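Long-range contacts in membrane-fusion protein (Streptococcus pneumoniae, PDB 5XU0), which probably forms the hexameric, channel-building adaptor of a MacAB-like efflux pump that carries substrates outward across the pneumococcal cell envelope: residues B[35-46]-B[140-150]; B[51-62]-B[126-137]. The protein carries 2 engineered substitutions. All blocks are in the same frame, centred on the assembly; numbering follows the deposited sequence.

Interaction 1: B[35-46]-B[140-150]; sequences DKVSEGQALVKY and MTVLSTLEGTV. Engineered in segment 140-150: M140 (natural residue Thr).
V37 and G148 meet as a hydrogen-bonded antiparallel pair, V37 N reaching G148 O at 2.7 Å and G148 N returning to V37 O at 2.8 Å. They belong to the barrel-sandwich hybrid (lipoyl-like) domain of membrane-fusion proteins, where the two segments run antiparallel through two successive pairings, 36-37 with 148-150 and 42-46 with 141-143. At the second pairing L43 N bonds to V142 O almost in line with the carbonyl, 170° at the oxygen, and Y46 N bonds to M140 O. Between the pairings the chain turns at S38-Q41, a type II turn with G40 at a positive phi; G40 N is held by S144 O, and S144 N by Q41 O.

Beside the first pairing V37 CG1 lies 3.6 Å from V150 CG1, V150 coming in nearly perpendicular to V37. At the second, V44 and V142 run alongside each other with their CG2 methyls in contact. The ring of Y46 turns its edge to V142 CG2. M140, an engineered substitution present as selenomethionine, bends at chi2 and chi3 and lays CE 3.5 Å from Y46 CB.

Farther out, I171 of strand 167-172 packs on L43, L146 and V150. The S144 hydroxyl closes an ST turn: swung anti to the backbone N (chi1 157°), OG accepts from L146 N at 3.2 Å.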
loop_
_atom_site.group_PDB
_atom_site.type_symbol
_atom_site.label_atom_id
_atom_site.label_comp_id
_atom_site.label_asym_id
_atom_site.label_seq_id
_atom_site.Cartn_x
_atom_site.Cartn_y
_atom_site.Cartn_z
ATOM N N ASP B 35 -15.259 3.439 30.905
ATOM C CA ASP B 35 -14.547 4.389 31.744
ATOM C C ASP B 35 -14.947 5.798 31.337
ATOM O O ASP B 35 -14.993 6.115 30.145
ATOM C CB ASP B 35 -13.025 4.238 31.618
ATOM C CG ASP B 35 -12.463 3.155 32.518
ATOM O OD1 ASP B 35 -13.236 2.563 33.301
ATOM O OD2 ASP B 35 -11.242 2.894 32.439
ATOM N N LYS B 36 -15.240 6.638 32.324
ATOM C CA LYS B 36 -15.471 8.046 32.045
ATOM C C LYS B 36 -14.131 8.729 31.819
ATOM O O LYS B 36 -13.186 8.538 32.589
ATOM C CB LYS B 36 -16.227 8.719 33.190
ATOM C CG LYS B 36 -16.970 9.991 32.775
ATOM C CD LYS B 36 -16.147 11.249 33.046
ATOM C CE LYS B 36 -16.721 12.459 32.319
ATOM N NZ LYS B 36 -16.029 13.725 32.702
ATOM N N VAL B 37 -14.046 9.509 30.749
ATOM C CA VAL B 37 -12.847 10.263 30.416
ATOM C C VAL B 37 -13.248 11.712 30.194
ATOM O O VAL B 37 -14.341 11.996 29.691
ATOM C CB VAL B 37 -12.133 9.694 29.170
ATOM C CG1 VAL B 37 -11.551 8.327 29.477
ATOM C CG2 VAL B 37 -13.087 9.617 27.988
ATOM N N SER B 38 -12.374 12.630 30.586
ATOM C CA SER B 38 -12.607 14.045 30.368
ATOM C C SER B 38 -11.582 14.594 29.386
ATOM O O SER B 38 -10.510 14.016 29.177
ATOM C CB SER B 38 -12.555 14.829 31.683
ATOM O OG SER B 38 -13.041 16.147 31.501
ATOM N N GLU B 39 -11.940 15.722 28.780
ATOM C CA GLU B 39 -11.108 16.364 27.772
ATOM C C GLU B 39 -9.715 16.646 28.313
ATOM O O GLU B 39 -9.552 17.397 29.278
ATOM C CB GLU B 39 -11.780 17.660 27.318
ATOM C CG GLU B 39 -10.941 18.533 26.410
ATOM C CD GLU B 39 -11.742 19.684 25.835
ATOM O OE1 GLU B 39 -12.990 19.615 25.865
ATOM O OE2 GLU B 39 -11.126 20.660 25.357
ATOM N N GLY B 40 -8.710 16.023 27.693
ATOM C CA GLY B 40 -7.320 16.183 28.066
ATOM C C GLY B 40 -6.673 14.913 28.583
ATOM O O GLY B 40 -5.445 14.775 28.495
ATOM N N GLN B 41 -7.468 13.984 29.113
ATOM C CA GLN B 41 -6.916 12.762 29.683
ATOM C C GLN B 41 -6.258 11.910 28.605
ATOM O O GLN B 41 -6.773 11.779 27.492
ATOM C CB GLN B 41 -8.009 11.954 30.385
ATOM C CG GLN B 41 -7.516 10.619 30.935
ATOM C CD GLN B 41 -8.584 9.839 31.669
ATOM O OE1 GLN B 41 -9.674 10.347 31.929
ATOM N NE2 GLN B 41 -8.273 8.593 32.013
ATOM N N ALA B 42 -5.107 11.333 28.940
ATOM C CA ALA B 42 -4.439 10.410 28.035
ATOM C C ALA B 42 -5.252 9.129 27.888
ATOM O O ALA B 42 -5.945 8.702 28.815
ATOM C CB ALA B 42 -3.035 10.088 28.547
ATOM N N LEU B 43 -5.176 8.517 26.699
ATOM C CA LEU B 43 -5.837 7.238 26.456
ATOM C C LEU B 43 -4.970 6.200 25.766
ATOM O O LEU B 43 -5.391 5.045 25.690
ATOM C CB LEU B 43 -7.112 7.406 25.615
ATOM C CG LEU B 43 -8.126 8.488 25.950
ATOM C CD1 LEU B 43 -7.726 9.714 25.198
ATOM C CD2 LEU B 43 -9.526 8.042 25.575
ATOM N N VAL B 44 -3.817 6.569 25.218
ATOM C CA VAL B 44 -2.832 5.596 24.752
ATOM C C VAL B 44 -1.454 6.202 24.965
ATOM O O VAL B 44 -1.262 7.411 24.796
ATOM C CB VAL B 44 -3.014 5.190 23.266
ATOM C CG1 VAL B 44 -4.223 4.279 23.048
ATOM C CG2 VAL B 44 -3.113 6.400 22.391
ATOM N N LYS B 45 -0.496 5.359 25.336
ATOM C CA LYS B 45 0.896 5.763 25.476
ATOM C C LYS B 45 1.751 4.843 24.620
ATOM O O LYS B 45 1.805 3.632 24.867
ATOM C CB LYS B 45 1.349 5.721 26.937
ATOM C CG LYS B 45 2.860 5.597 27.122
ATOM C CD LYS B 45 3.512 6.952 27.362
ATOM C CE LYS B 45 5.019 6.819 27.507
ATOM N NZ LYS B 45 5.389 5.601 28.281
ATOM N N TYR B 46 2.392 5.410 23.603
ATOM C CA TYR B 46 3.421 4.695 22.872
ATOM C C TYR B 46 4.733 4.730 23.657
ATOM O O TYR B 46 4.928 5.560 24.550
ATOM C CB TYR B 46 3.623 5.304 21.482
ATOM C CG TYR B 46 2.440 5.202 20.539
ATOM C CD1 TYR B 46 2.320 4.137 19.653
ATOM C CD2 TYR B 46 1.460 6.186 20.513
ATOM C CE1 TYR B 46 1.246 4.047 18.779
ATOM C CE2 TYR B 46 0.384 6.105 19.643
ATOM C CZ TYR B 46 0.283 5.034 18.779
ATOM O OH TYR B 46 -0.785 4.951 17.913
HETATM N N MSE B 140 3.502 11.133 21.991
HETATM C CA MSE B 140 3.534 9.708 22.299
HETATM C C MSE B 140 2.444 9.367 23.303
HETATM O O MSE B 140 2.341 8.233 23.772
HETATM C CB MSE B 140 4.907 9.309 22.837
HETATM C CG MSE B 140 6.046 9.687 21.910
HETATM SE SE MSE B 140 5.941 8.749 20.213
HETATM C CE MSE B 140 6.615 7.046 20.837
ATOM N N THR B 141 1.639 10.372 23.639
ATOM C CA THR B 141 0.463 10.212 24.487
ATOM C C THR B 141 -0.693 10.922 23.797
ATOM O O THR B 141 -0.694 12.152 23.695
ATOM C CB THR B 141 0.687 10.789 25.890
ATOM O OG1 THR B 141 1.106 12.158 25.789
ATOM C CG2 THR B 141 1.740 9.990 26.650
ATOM N N VAL B 142 -1.662 10.162 23.319
ATOM C CA VAL B 142 -2.837 10.734 22.674
ATOM C C VAL B 142 -3.879 11.043 23.739
ATOM O O VAL B 142 -4.130 10.235 24.642
ATOM C CB VAL B 142 -3.382 9.784 21.590
ATOM C CG1 VAL B 142 -4.375 10.503 20.703
ATOM C CG2 VAL B 142 -2.228 9.256 20.743
ATOM N N LEU B 143 -4.481 12.225 23.636
ATOM C CA LEU B 143 -5.402 12.741 24.637
ATOM C C LEU B 143 -6.824 12.784 24.091
ATOM O O LEU B 143 -7.052 12.775 22.878
ATOM C CB LEU B 143 -4.977 14.140 25.095
ATOM C CG LEU B 143 -3.490 14.328 25.392
ATOM C CD1 LEU B 143 -3.211 15.773 25.764
ATOM C CD2 LEU B 143 -3.040 13.387 26.499
ATOM N N SER B 144 -7.785 12.836 25.010
ATOM C CA SER B 144 -9.194 12.811 24.643
ATOM C C SER B 144 -9.661 14.209 24.264
ATOM O O SER B 144 -9.220 15.203 24.838
ATOM C CB SER B 144 -10.041 12.271 25.795
ATOM O OG SER B 144 -11.388 12.701 25.685
ATOM N N THR B 145 -10.559 14.282 23.288
ATOM C CA THR B 145 -11.052 15.555 22.785
ATOM C C THR B 145 -12.368 15.978 23.421
ATOM O O THR B 145 -12.940 16.993 23.010
ATOM C CB THR B 145 -11.206 15.508 21.266
ATOM O OG1 THR B 145 -11.681 14.222 20.867
ATOM C CG2 THR B 145 -9.878 15.788 20.586
ATOM N N LEU B 146 -12.841 15.259 24.433
ATOM C CA LEU B 146 -14.171 15.542 24.953
ATOM C C LEU B 146 -14.385 14.799 26.262
ATOM O O LEU B 146 -13.728 13.793 26.545
ATOM C CB LEU B 146 -15.255 15.141 23.950
ATOM C CG LEU B 146 -15.262 13.649 23.602
ATOM C CD1 LEU B 146 -16.684 13.105 23.501
ATOM C CD2 LEU B 146 -14.503 13.392 22.309
ATOM N N GLU B 147 -15.315 15.320 27.060
ATOM C CA GLU B 147 -15.929 14.520 28.108
ATOM C C GLU B 147 -16.701 13.378 27.467
ATOM O O GLU B 147 -17.538 13.601 26.589
ATOM C CB GLU B 147 -16.872 15.372 28.955
ATOM C CG GLU B 147 -16.192 16.214 30.016
ATOM C CD GLU B 147 -15.925 17.632 29.554
ATOM O OE1 GLU B 147 -15.239 17.808 28.525
ATOM O OE2 GLU B 147 -16.412 18.573 30.218
ATOM N N GLY B 148 -16.417 12.155 27.892
ATOM C CA GLY B 148 -17.088 11.036 27.265
ATOM C C GLY B 148 -16.855 9.743 28.012
ATOM O O GLY B 148 -16.187 9.699 29.049
ATOM N N THR B 149 -17.437 8.686 27.456
ATOM C CA THR B 149 -17.323 7.334 27.978
ATOM C C THR B 149 -16.698 6.451 26.909
ATOM O O THR B 149 -17.118 6.484 25.747
ATOM C CB THR B 149 -18.696 6.780 28.385
ATOM O OG1 THR B 149 -19.313 7.675 29.319
ATOM C CG2 THR B 149 -18.559 5.401 29.028
ATOM N N VAL B 150 -15.682 5.678 27.293
ATOM C CA VAL B 150 -14.975 4.839 26.335
ATOM C C VAL B 150 -15.818 3.596 26.059
ATOM O O VAL B 150 -16.254 2.900 26.985
ATOM C CB VAL B 150 -13.561 4.495 26.846
ATOM C CG1 VAL B 150 -12.904 5.722 27.457
ATOM C CG2 VAL B 150 -13.550 3.359 27.842
#

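Interaction 2: B[51-62]-B[126-137]; sequences AQAAYDSASRAV and AAAQLSKAQSQL
The Y55 ring carries L130 CD1 over one face, a CH-pi contact with the methyl 4.3 Å from the ring centroid and 13° off the normal. At the ring's edge, near its plane, lies Q134 CG, 3.5 Å from Y55 CE1; the Q134 amide is turned 35° from the ring. The L137 side chain runs across that of Y55 nearly at a right angle, its CD2 4.0 Å from Y55 CB, and A133 meets the base of the side chain. Y55 is thus a knob in a hole formed by L130, A133, Q134 and L137, swung there by a first torsion (chi1 -175°) that puts CG opposite the backbone N.

The two helices are the arms of the α-helical hairpin of a membrane-fusion protein. They run antiparallel, with their segment axes only 8.3 Å apart, and alanines make that closeness possible. A51 and A58, seven residues apart, face the partner helix, as do A126 and A133; this spacing fits an Alacoil-like antiparallel pair. A58 CB presses on the backbone of L130, 3.5 Å from its CA, while A133 CB sits 3.6 Å from Y55 CA. At one end A126 CB meets A61 CB and the CG2 branch of V62; at the other, L137 CD1 covers A51 CB at 3.5 Å. Q129, its chain extended, lays its CG and amide alongside A58.

Outside this seam, R60 forms a salt bridge with D125 of a second subunit, whose A124 also packs against R60, and K132 packs on E50 of a third subunit. Within the hairpin the segments share no hydrogen bond or salt bridge. Their pairing rests mainly on aliphatic groups, one aromatic ring and the chains of two glutamines, so the fit probably depends on shape more than charge; the R60 salt bridge reaches a neighbouring subunit instead.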
loop_
_atom_site.group_PDB
_atom_site.type_symbol
_atom_site.label_atom_id
_atom_site.label_comp_id
_atom_site.label_asym_id
_atom_site.label_seq_id
_atom_site.Cartn_x
_atom_site.Cartn_y
_atom_site.Cartn_z
ATOM N N ALA B 51 12.099 8.815 21.330
ATOM C CA ALA B 51 11.800 10.235 21.472
ATOM C C ALA B 51 12.594 10.847 22.619
ATOM O O ALA B 51 13.086 11.979 22.510
ATOM C CB ALA B 51 10.300 10.433 21.679
ATOM N N GLN B 52 12.739 10.108 23.722
ATOM C CA GLN B 52 13.579 10.557 24.828
ATOM C C GLN B 52 15.011 10.786 24.365
ATOM O O GLN B 52 15.570 11.876 24.538
ATOM C CB GLN B 52 13.559 9.529 25.961
ATOM C CG GLN B 52 12.405 9.644 26.930
ATOM C CD GLN B 52 12.551 8.680 28.091
ATOM O OE1 GLN B 52 13.603 8.618 28.732
ATOM N NE2 GLN B 52 11.504 7.906 28.355
ATOM N N ALA B 53 15.623 9.752 23.776
ATOM C CA ALA B 53 16.996 9.873 23.293
ATOM C C ALA B 53 17.148 11.059 22.349
ATOM O O ALA B 53 18.162 11.770 22.387
ATOM C CB ALA B 53 17.424 8.577 22.603
ATOM N N ALA B 54 16.139 11.301 21.510
ATOM C CA ALA B 54 16.163 12.457 20.621
ATOM C C ALA B 54 16.191 13.759 21.413
ATOM O O ALA B 54 16.958 14.676 21.096
ATOM C CB ALA B 54 14.957 12.422 19.684
ATOM N N TYR B 55 15.353 13.856 22.452
ATOM C CA TYR B 55 15.362 15.047 23.299
ATOM C C TYR B 55 16.737 15.268 23.920
ATOM O O TYR B 55 17.263 16.389 23.914
ATOM C CB TYR B 55 14.291 14.924 24.384
ATOM C CG TYR B 55 14.121 16.157 25.253
ATOM C CD1 TYR B 55 13.092 17.062 25.020
ATOM C CD2 TYR B 55 14.983 16.410 26.315
ATOM C CE1 TYR B 55 12.930 18.183 25.817
ATOM C CE2 TYR B 55 14.826 17.525 27.116
ATOM C CZ TYR B 55 13.799 18.409 26.862
ATOM O OH TYR B 55 13.644 19.523 27.658
ATOM N N ASP B 56 17.339 14.204 24.458
ATOM C CA ASP B 56 18.641 14.328 25.104
ATOM C C ASP B 56 19.706 14.784 24.113
ATOM O O ASP B 56 20.414 15.771 24.350
ATOM C CB ASP B 56 19.034 12.996 25.746
ATOM C CG ASP B 56 18.193 12.667 26.965
ATOM O OD1 ASP B 56 17.648 13.607 27.585
ATOM O OD2 ASP B 56 18.076 11.471 27.305
ATOM N N SER B 57 19.833 14.072 22.989
ATOM C CA SER B 57 20.821 14.444 21.982
ATOM C C SER B 57 20.603 15.867 21.481
ATOM O O SER B 57 21.569 16.562 21.140
ATOM C CB SER B 57 20.778 13.454 20.817
ATOM O OG SER B 57 21.303 14.022 19.631
ATOM N N ALA B 58 19.350 16.322 21.443
ATOM C CA ALA B 58 19.079 17.688 21.013
ATOM C C ALA B 58 19.552 18.700 22.051
ATOM O O ALA B 58 20.183 19.709 21.705
ATOM C CB ALA B 58 17.588 17.855 20.733
ATOM N N SER B 59 19.259 18.448 23.330
ATOM C CA SER B 59 19.752 19.335 24.378
ATOM C C SER B 59 21.274 19.389 24.374
ATOM O O SER B 59 21.863 20.459 24.559
ATOM C CB SER B 59 19.229 18.887 25.743
ATOM O OG SER B 59 19.238 17.476 25.855
ATOM N N ARG B 60 21.929 18.245 24.151
ATOM C CA ARG B 60 23.381 18.244 24.013
ATOM C C ARG B 60 23.825 19.005 22.771
ATOM O O ARG B 60 24.930 19.558 22.745
ATOM C CB ARG B 60 23.911 16.811 23.975
ATOM C CG ARG B 60 23.584 16.006 25.217
ATOM C CD ARG B 60 24.514 14.818 25.368
ATOM N NE ARG B 60 24.334 13.850 24.294
ATOM C CZ ARG B 60 23.419 12.888 24.308
ATOM N NH1 ARG B 60 22.600 12.771 25.343
ATOM N NH2 ARG B 60 23.321 12.044 23.287
ATOM N N ALA B 61 22.985 19.041 21.733
ATOM C CA ALA B 61 23.294 19.871 20.574
ATOM C C ALA B 61 23.292 21.348 20.945
ATOM O O ALA B 61 24.173 22.105 20.515
ATOM C CB ALA B 61 22.303 19.594 19.443
ATOM N N VAL B 62 22.318 21.780 21.752
ATOM C CA VAL B 62 22.308 23.174 22.195
ATOM C C VAL B 62 23.482 23.446 23.129
ATOM O O VAL B 62 24.065 24.539 23.120
ATOM C CB VAL B 62 20.967 23.519 22.861
ATOM C CG1 VAL B 62 20.784 25.029 22.927
ATOM C CG2 VAL B 62 19.819 22.868 22.107
ATOM N N ALA B 126 20.024 23.561 16.250
ATOM C CA ALA B 126 19.926 22.765 17.470
ATOM C C ALA B 126 18.637 23.067 18.224
ATOM O O ALA B 126 18.010 22.161 18.784
ATOM C CB ALA B 126 21.143 23.015 18.360
ATOM N N ALA B 127 18.224 24.337 18.248
ATOM C CA ALA B 127 16.969 24.691 18.902
ATOM C C ALA B 127 15.783 24.059 18.185
ATOM O O ALA B 127 14.915 23.439 18.816
ATOM C CB ALA B 127 16.818 26.212 18.958
ATOM N N ALA B 128 15.731 24.203 16.858
ATOM C CA ALA B 128 14.640 23.610 16.090
ATOM C C ALA B 128 14.579 22.102 16.300
ATOM O O ALA B 128 13.502 21.535 16.525
ATOM C CB ALA B 128 14.800 23.947 14.607
ATOM N N GLN B 129 15.734 21.434 16.232
ATOM C CA GLN B 129 15.788 20.000 16.501
ATOM C C GLN B 129 15.251 19.686 17.893
ATOM O O GLN B 129 14.500 18.716 18.078
ATOM C CB GLN B 129 17.226 19.500 16.344
ATOM C CG GLN B 129 17.494 18.116 16.919
ATOM C CD GLN B 129 18.949 17.695 16.782
ATOM O OE1 GLN B 129 19.732 18.339 16.079
ATOM N NE2 GLN B 129 19.315 16.605 17.450
ATOM N N LEU B 130 15.606 20.516 18.878
ATOM C CA LEU B 130 15.139 20.299 20.242
ATOM C C LEU B 130 13.620 20.341 20.317
ATOM O O LEU B 130 12.991 19.417 20.842
ATOM C CB LEU B 130 15.749 21.337 21.183
ATOM C CG LEU B 130 15.204 21.281 22.613
ATOM C CD1 LEU B 130 15.763 20.075 23.362
ATOM C CD2 LEU B 130 15.492 22.573 23.363
ATOM N N SER B 131 13.010 21.409 19.794
ATOM C CA SER B 131 11.555 21.514 19.864
ATOM C C SER B 131 10.872 20.413 19.060
ATOM O O SER B 131 9.793 19.945 19.451
ATOM C CB SER B 131 11.098 22.893 19.388
ATOM O OG SER B 131 11.752 23.264 18.189
ATOM N N LYS B 132 11.475 19.987 17.946
ATOM C CA LYS B 132 10.975 18.809 17.244
ATOM C C LYS B 132 10.933 17.604 18.173
ATOM O O LYS B 132 9.960 16.839 18.175
ATOM C CB LYS B 132 11.845 18.510 16.022
ATOM C CG LYS B 132 11.212 17.547 15.027
ATOM C CD LYS B 132 12.244 16.597 14.437
ATOM C CE LYS B 132 11.741 15.959 13.149
ATOM N NZ LYS B 132 12.617 14.842 12.687
ATOM N N ALA B 133 11.978 17.431 18.986
ATOM C CA ALA B 133 11.972 16.350 19.966
ATOM C C ALA B 133 10.920 16.567 21.049
ATOM O O ALA B 133 10.352 15.596 21.559
ATOM C CB ALA B 133 13.357 16.202 20.593
ATOM N N GLN B 134 10.652 17.823 21.416
ATOM C CA GLN B 134 9.647 18.101 22.438
ATOM C C GLN B 134 8.255 17.705 21.954
ATOM O O GLN B 134 7.532 16.951 22.626
ATOM C CB GLN B 134 9.690 19.585 22.815
ATOM C CG GLN B 134 10.914 20.001 23.634
ATOM C CD GLN B 134 11.111 21.510 23.693
ATOM O OE1 GLN B 134 10.407 22.269 23.025
ATOM N NE2 GLN B 134 12.072 21.952 24.497
ATOM N N SER B 135 7.871 18.193 20.771
ATOM C CA SER B 135 6.544 17.898 20.246
ATOM C C SER B 135 6.408 16.437 19.838
ATOM O O SER B 135 5.314 15.869 19.945
ATOM C CB SER B 135 6.229 18.815 19.065
ATOM O OG SER B 135 7.211 18.690 18.053
ATOM N N GLN B 136 7.486 15.805 19.366
ATOM C CA GLN B 136 7.399 14.365 19.149
ATOM C C GLN B 136 7.291 13.621 20.471
ATOM O O GLN B 136 6.732 12.521 20.524
ATOM C CB GLN B 136 8.599 13.853 18.353
ATOM C CG GLN B 136 8.285 12.581 17.569
ATOM C CD GLN B 136 9.460 11.625 17.471
ATOM O OE1 GLN B 136 10.621 12.026 17.600
ATOM N NE2 GLN B 136 9.162 10.347 17.251
ATOM N N LEU B 137 7.806 14.211 21.547
ATOM C CA LEU B 137 7.734 13.563 22.850
ATOM C C LEU B 137 6.311 13.567 23.388
ATOM O O LEU B 137 5.796 12.526 23.814
ATOM C CB LEU B 137 8.684 14.247 23.825
ATOM C CG LEU B 137 9.166 13.413 25.005
ATOM C CD1 LEU B 137 9.231 11.939 24.659
ATOM C CD2 LEU B 137 10.524 13.906 25.345
#

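In the fold
From the N terminus the chain passes through strands 36-37 and 42-46, the first side of interaction 1, and then enters helix 49-77, whose early turns supply the first side of interaction 2. After the far end of the hairpin, helix 109-138 returns along its partner and closes interaction 2 at 126-137. Strands 141-143 and 148-153 follow and pair back onto 42-46 and 36-37, closing interaction 1. Interaction 2 is therefore nested inside that loop, their centres about 25 Å apart. Interaction 1 pairs the strands that lead into and out of the hairpin, and strands 36-37 and 148-153 beyond them; interaction 2 joins the hairpin's two helices over the turns nearest that base.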